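Local coordinates for N-acetylmuramoyl-L-alanine amidase domain-containing protein SAOUHSC_02979 (Staphylococcus aureus, PDB 5T1Q) that probably acts as a secreted peptidoglycan hydrolase with amidase activity, this chain holding its glucosaminidase-like and CHAP domains, at residues A[79-84]-A[173-178]; A[177-182]-A[198-203]. All coordinates share one frame; numbering follows the deposited sequence.

Interaction 1: A[79-84]-A[173-178]; sequences DIYASV and SEADSY
Tyr81 reaches across to the loop 173-178. Its CB points toward that loop, and with CG set anti to the carbonyl carbon (chi1 -79°) the ring leaves the start of helix 82-93 and runs on in the same direction. Tyr81 CD1 lies 4.1 Å from Tyr178 CB, and further out CE1 and CZ come under the backbone where Ser177 passes into Tyr178. One ring face is covered by CA of Tyr178, 4.0 Å from the Tyr81 ring centroid and almost on the normal, a CH-pi contact; the two tyrosine side chains cross at about a right angle. At the ring edge, Tyr81 CE2 meets CB of Ala175 at 4.2 Å. At the tip, Tyr81 OH donates to Ala175 O over 2.8 Å, tilted 34° from the carbonyl plane, and rests on CA of Ser177, which fixes the hydroxyl of this buried residue.

At the outer end, OG of Ser173 donates to the syn lone pair of Asp79 OD2 at 2.8 Å, while the backbone N of Ser173 adds only a weak bond to OD1. At the inner end, Val84 CG2 touches CB of Tyr178 at 4.1 Å, and Ser83 OG, hydrogen-bonded to Asp212, lies beside the same CB. Tyr81 is the N-cap residue of helix 82-93 and Ser177 that of helix 178-185, making this a junction of two helix starts in the glucosaminidase-like domain, a member of the lysozyme clan.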
loop_
_atom_site.group_PDB
_atom_site.type_symbol
_atom_site.label_atom_id
_atom_site.label_comp_id
_atom_site.label_asym_id
_atom_site.label_seq_id
_atom_site.Cartn_x
_atom_site.Cartn_y
_atom_site.Cartn_z
ATOM N N ASP A 79 1.393 9.083 26.423
ATOM C CA ASP A 79 2.552 8.164 26.416
ATOM C C ASP A 79 2.671 7.327 25.116
ATOM O O ASP A 79 2.962 6.129 25.156
ATOM C CB ASP A 79 2.467 7.233 27.646
ATOM C CG ASP A 79 3.761 6.498 27.935
ATOM O OD1 ASP A 79 4.840 7.032 27.615
ATOM O OD2 ASP A 79 3.696 5.394 28.525
ATOM N N ILE A 80 2.450 7.971 23.971
ATOM C CA ILE A 80 2.500 7.310 22.655
ATOM C C ILE A 80 3.535 7.977 21.742
ATOM O O ILE A 80 3.717 9.200 21.789
ATOM C CB ILE A 80 1.102 7.362 21.972
ATOM C CG1 ILE A 80 0.092 6.529 22.773
ATOM C CG2 ILE A 80 1.161 6.868 20.524
ATOM C CD1 ILE A 80 -1.340 6.638 22.284
ATOM N N TYR A 81 4.235 7.168 20.941
ATOM C CA TYR A 81 5.157 7.710 19.935
ATOM C C TYR A 81 4.324 8.321 18.820
ATOM O O TYR A 81 3.605 7.606 18.117
ATOM C CB TYR A 81 6.045 6.630 19.311
ATOM C CG TYR A 81 7.227 6.209 20.141
ATOM C CD1 TYR A 81 8.432 6.925 20.086
ATOM C CD2 TYR A 81 7.178 5.072 20.927
ATOM C CE1 TYR A 81 9.535 6.534 20.835
ATOM C CE2 TYR A 81 8.276 4.674 21.680
ATOM C CZ TYR A 81 9.446 5.405 21.633
ATOM O OH TYR A 81 10.522 4.997 22.386
ATOM N N ALA A 82 4.409 9.638 18.670
ATOM C CA ALA A 82 3.703 10.338 17.602
ATOM C C ALA A 82 4.164 9.806 16.235
ATOM O O ALA A 82 3.389 9.734 15.279
ATOM C CB ALA A 82 3.959 11.835 17.704
ATOM N N SER A 83 5.440 9.439 16.161
ATOM C CA SER A 83 6.023 8.891 14.940
ATOM C C SER A 83 5.344 7.602 14.511
ATOM O O SER A 83 5.064 7.408 13.326
ATOM C CB SER A 83 7.517 8.658 15.150
ATOM O OG SER A 83 7.722 7.954 16.354
ATOM N N VAL A 84 5.092 6.711 15.467
ATOM C CA VAL A 84 4.420 5.458 15.169
ATOM C C VAL A 84 2.990 5.776 14.736
ATOM O O VAL A 84 2.512 5.248 13.739
ATOM C CB VAL A 84 4.464 4.479 16.370
ATOM C CG1 VAL A 84 3.631 3.229 16.105
ATOM C CG2 VAL A 84 5.903 4.087 16.682
ATOM N N SER A 173 6.922 4.382 27.509
ATOM C CA SER A 173 7.549 3.911 28.747
ATOM C C SER A 173 7.964 2.424 28.716
ATOM O O SER A 173 8.744 1.989 29.556
ATOM C CB SER A 173 6.601 4.155 29.932
ATOM O OG SER A 173 5.343 3.541 29.717
ATOM N N GLU A 174 7.444 1.657 27.755
ATOM C CA GLU A 174 7.756 0.216 27.628
ATOM C C GLU A 174 8.696 -0.113 26.467
ATOM O O GLU A 174 9.314 -1.178 26.457
ATOM C CB GLU A 174 6.460 -0.572 27.423
ATOM C CG GLU A 174 5.446 -0.429 28.551
ATOM C CD GLU A 174 5.866 -1.133 29.825
ATOM O OE1 GLU A 174 5.657 -0.555 30.910
ATOM O OE2 GLU A 174 6.416 -2.254 29.746
ATOM N N ALA A 175 8.768 0.787 25.482
ATOM C CA ALA A 175 9.592 0.610 24.284
ATOM C C ALA A 175 10.702 1.657 24.253
ATOM O O ALA A 175 10.426 2.854 24.137
ATOM C CB ALA A 175 8.725 0.718 23.036
ATOM N N ASP A 176 11.951 1.193 24.329
ATOM C CA ASP A 176 13.128 2.080 24.345
ATOM C C ASP A 176 13.171 3.052 23.149
ATOM O O ASP A 176 13.536 4.220 23.312
ATOM C CB ASP A 176 14.425 1.254 24.415
ATOM C CG ASP A 176 14.529 0.407 25.688
ATOM O OD1 ASP A 176 13.920 0.764 26.721
ATOM O OD2 ASP A 176 15.244 -0.620 25.658
ATOM N N SER A 177 12.801 2.564 21.963
ATOM C CA SER A 177 12.743 3.397 20.756
ATOM C C SER A 177 11.519 3.028 19.944
ATOM O O SER A 177 10.841 2.032 20.230
ATOM C CB SER A 177 13.981 3.207 19.882
ATOM O OG SER A 177 13.952 1.949 19.233
ATOM N N TYR A 178 11.270 3.804 18.894
ATOM C CA TYR A 178 10.128 3.553 18.030
ATOM C C TYR A 178 10.191 2.172 17.357
ATOM O O TYR A 178 9.142 1.590 17.083
ATOM C CB TYR A 178 9.947 4.668 16.985
ATOM C CG TYR A 178 10.946 4.679 15.859
ATOM C CD1 TYR A 178 10.741 3.903 14.723
ATOM C CD2 TYR A 178 12.078 5.495 15.903
ATOM C CE1 TYR A 178 11.642 3.916 13.667
ATOM C CE2 TYR A 178 12.986 5.515 14.852
ATOM C CZ TYR A 178 12.760 4.719 13.737
ATOM O OH TYR A 178 13.641 4.728 12.691
#

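Interaction 2: A[177-182]-A[198-203]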
loop_
_atom_site.group_PDB
_atom_site.type_symbol
_atom_site.label_atom_id
_atom_site.label_comp_id
_atom_site.label_asym_id
_atom_site.label_seq_id
_atom_site.Cartn_x
_atom_site.Cartn_y
_atom_site.Cartn_z
ATOM N N SER A 177 12.801 2.564 21.963
ATOM C CA SER A 177 12.743 3.397 20.756
ATOM C C SER A 177 11.519 3.028 19.944
ATOM O O SER A 177 10.841 2.032 20.230
ATOM C CB SER A 177 13.981 3.207 19.882
ATOM O OG SER A 177 13.952 1.949 19.233
ATOM N N TYR A 178 11.270 3.804 18.894
ATOM C CA TYR A 178 10.128 3.553 18.030
ATOM C C TYR A 178 10.191 2.172 17.357
ATOM O O TYR A 178 9.142 1.590 17.083
ATOM C CB TYR A 178 9.947 4.668 16.985
ATOM C CG TYR A 178 10.946 4.679 15.859
ATOM C CD1 TYR A 178 10.741 3.903 14.723
ATOM C CD2 TYR A 178 12.078 5.495 15.903
ATOM C CE1 TYR A 178 11.642 3.916 13.667
ATOM C CE2 TYR A 178 12.986 5.515 14.852
ATOM C CZ TYR A 178 12.760 4.719 13.737
ATOM O OH TYR A 178 13.641 4.728 12.691
ATOM N N LYS A 179 11.399 1.647 17.108
ATOM C CA LYS A 179 11.523 0.313 16.471
ATOM C C LYS A 179 11.060 -0.848 17.355
ATOM O O LYS A 179 10.701 -1.912 16.849
ATOM C CB LYS A 179 12.931 0.046 15.914
ATOM C CG LYS A 179 13.196 0.736 14.577
ATOM C CD LYS A 179 14.338 0.086 13.789
ATOM C CE LYS A 179 15.721 0.523 14.239
ATOM N NZ LYS A 179 16.084 1.856 13.672
ATOM N N ASP A 180 11.078 -0.655 18.667
ATOM C CA ASP A 180 10.587 -1.682 19.574
ATOM C C ASP A 180 9.064 -1.706 19.458
ATOM O O ASP A 180 8.448 -2.775 19.420
ATOM C CB ASP A 180 11.034 -1.385 21.006
ATOM C CG ASP A 180 12.553 -1.454 21.167
ATOM O OD1 ASP A 180 13.121 -2.544 20.934
ATOM O OD2 ASP A 180 13.173 -0.429 21.541
ATOM N N ALA A 181 8.481 -0.514 19.346
ATOM C CA ALA A 181 7.041 -0.360 19.217
ATOM C C ALA A 181 6.504 -0.915 17.895
ATOM O O ALA A 181 5.529 -1.671 17.892
ATOM C CB ALA A 181 6.652 1.098 19.382
ATOM N N THR A 182 7.137 -0.567 16.775
ATOM C CA THR A 182 6.683 -1.075 15.475
ATOM C C THR A 182 6.765 -2.613 15.402
ATOM O O THR A 182 5.887 -3.243 14.812
ATOM C CB THR A 182 7.442 -0.448 14.289
ATOM O OG1 THR A 182 8.832 -0.748 14.385
ATOM C CG2 THR A 182 7.249 1.072 14.243
ATOM N N LYS A 198 7.696 -1.733 7.125
ATOM C CA LYS A 198 7.000 -0.667 6.421
ATOM C C LYS A 198 6.892 0.584 7.296
ATOM O O LYS A 198 7.188 1.687 6.833
ATOM C CB LYS A 198 5.615 -1.127 5.959
ATOM C CG LYS A 198 5.656 -2.087 4.778
ATOM C CD LYS A 198 4.255 -2.543 4.411
ATOM C CE LYS A 198 4.255 -3.405 3.165
ATOM N NZ LYS A 198 2.863 -3.716 2.752
ATOM N N LEU A 199 6.480 0.421 8.555
ATOM C CA LEU A 199 6.374 1.567 9.456
ATOM C C LEU A 199 7.737 2.234 9.651
ATOM O O LEU A 199 7.840 3.457 9.591
ATOM C CB LEU A 199 5.777 1.174 10.812
ATOM C CG LEU A 199 4.311 0.741 10.852
ATOM C CD1 LEU A 199 3.910 0.430 12.284
ATOM C CD2 LEU A 199 3.386 1.803 10.279
ATOM N N ASN A 200 8.773 1.427 9.858
ATOM C CA ASN A 200 10.125 1.935 10.043
ATOM C C ASN A 200 10.551 2.755 8.832
ATOM O O ASN A 200 11.101 3.837 8.986
ATOM C CB ASN A 200 11.113 0.784 10.324
ATOM C CG ASN A 200 10.818 0.071 11.643
ATOM O OD1 ASN A 200 10.139 0.612 12.520
ATOM N ND2 ASN A 200 11.322 -1.145 11.785
ATOM N N SER A 201 10.244 2.257 7.635
ATOM C CA SER A 201 10.568 2.974 6.403
ATOM C C SER A 201 9.891 4.348 6.349
ATOM O O SER A 201 10.502 5.330 5.931
ATOM C CB SER A 201 10.143 2.158 5.185
ATOM O OG SER A 201 10.434 2.864 3.991
ATOM N N ILE A 202 8.625 4.403 6.743
ATOM C CA ILE A 202 7.878 5.658 6.745
ATOM C C ILE A 202 8.468 6.635 7.778
ATOM O O ILE A 202 8.690 7.807 7.485
ATOM C CB ILE A 202 6.379 5.414 7.048
ATOM C CG1 ILE A 202 5.741 4.580 5.931
ATOM C CG2 ILE A 202 5.645 6.744 7.189
ATOM C CD1 ILE A 202 4.355 4.044 6.242
ATOM N N ILE A 203 8.723 6.134 8.981
ATOM C CA ILE A 203 9.254 6.956 10.064
ATOM C C ILE A 203 10.590 7.578 9.694
ATOM O O ILE A 203 10.803 8.779 9.910
ATOM C CB ILE A 203 9.392 6.138 11.361
ATOM C CG1 ILE A 203 7.993 5.729 11.862
ATOM C CG2 ILE A 203 10.123 6.945 12.431
ATOM C CD1 ILE A 203 8.005 4.713 12.968
HETATM O O HOH W 1 10.778 -2.557 14.191
#
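Two helices of the glucosaminidase-like domain, 178-185 and 195-205, pack here as a roughly antiparallel pair, their short segments inclined at 147° with axes 9.9 Å apart. The polar heart is Thr182 with Asn200. OG1 of Thr182 donates to OD1 of Asn200 over 2.7 Å, entering at a C=O...donor angle of 123° and only slightly off the carbonyl plane. Thr182 holds OG1 between its backbone N and carbonyl carbon (chi1 61°), leaving CG2 to lie 3.7 Å from CB of Leu199. A water ties the pair together further: it donates to Thr182 OG1 and to Lys179 O, and accepts from Asn200 ND2 at 2.8 Å. Both ends of the amide are thus engaged, which sets its flip, while CG and CD of Lys179 lie across it.

Beside this polar patch, Ile203 lays CG2 over a face of the Tyr178 ring, 3.7 Å from the centroid and displaced toward the rim, as a CH-pi contact. Its CD1 presses close against CD1 of the same ring, and OD1 of Asn200 sits at the ring edge, 3.8 Å from Tyr178 CE1. Behind, Leu199 and Ile203 also meet helix 82-93 through Leu91 and Ala87. At the start of helix 178-185, Ser177 N donates to Asp180 OD2 and Ser177 OG weakly caps Lys179 N, a capping box heading a roughly antiparallel helix pair.

Following the chain from its N terminus, helix 58-78 leads into 79-84, and helix 82-93 then departs. The chain passes through the two-stranded sheet 119-128/131-140 and helix 145-158 before 173-178 returns to close the long loop of interaction 1. Interaction 2 starts on that same returning segment, sharing Ser177 and Tyr178, and closes a much shorter loop at 198-203; the two loops therefore follow in succession, neither enclosing the other. Their centres lie about 9 Å apart. Tyr178 bridges both contacts, and Ser83 O packs on Ile203 CG1 at 3.7 Å, so helices 82-93, 178-185 and 195-205 are brought together in one helical cluster.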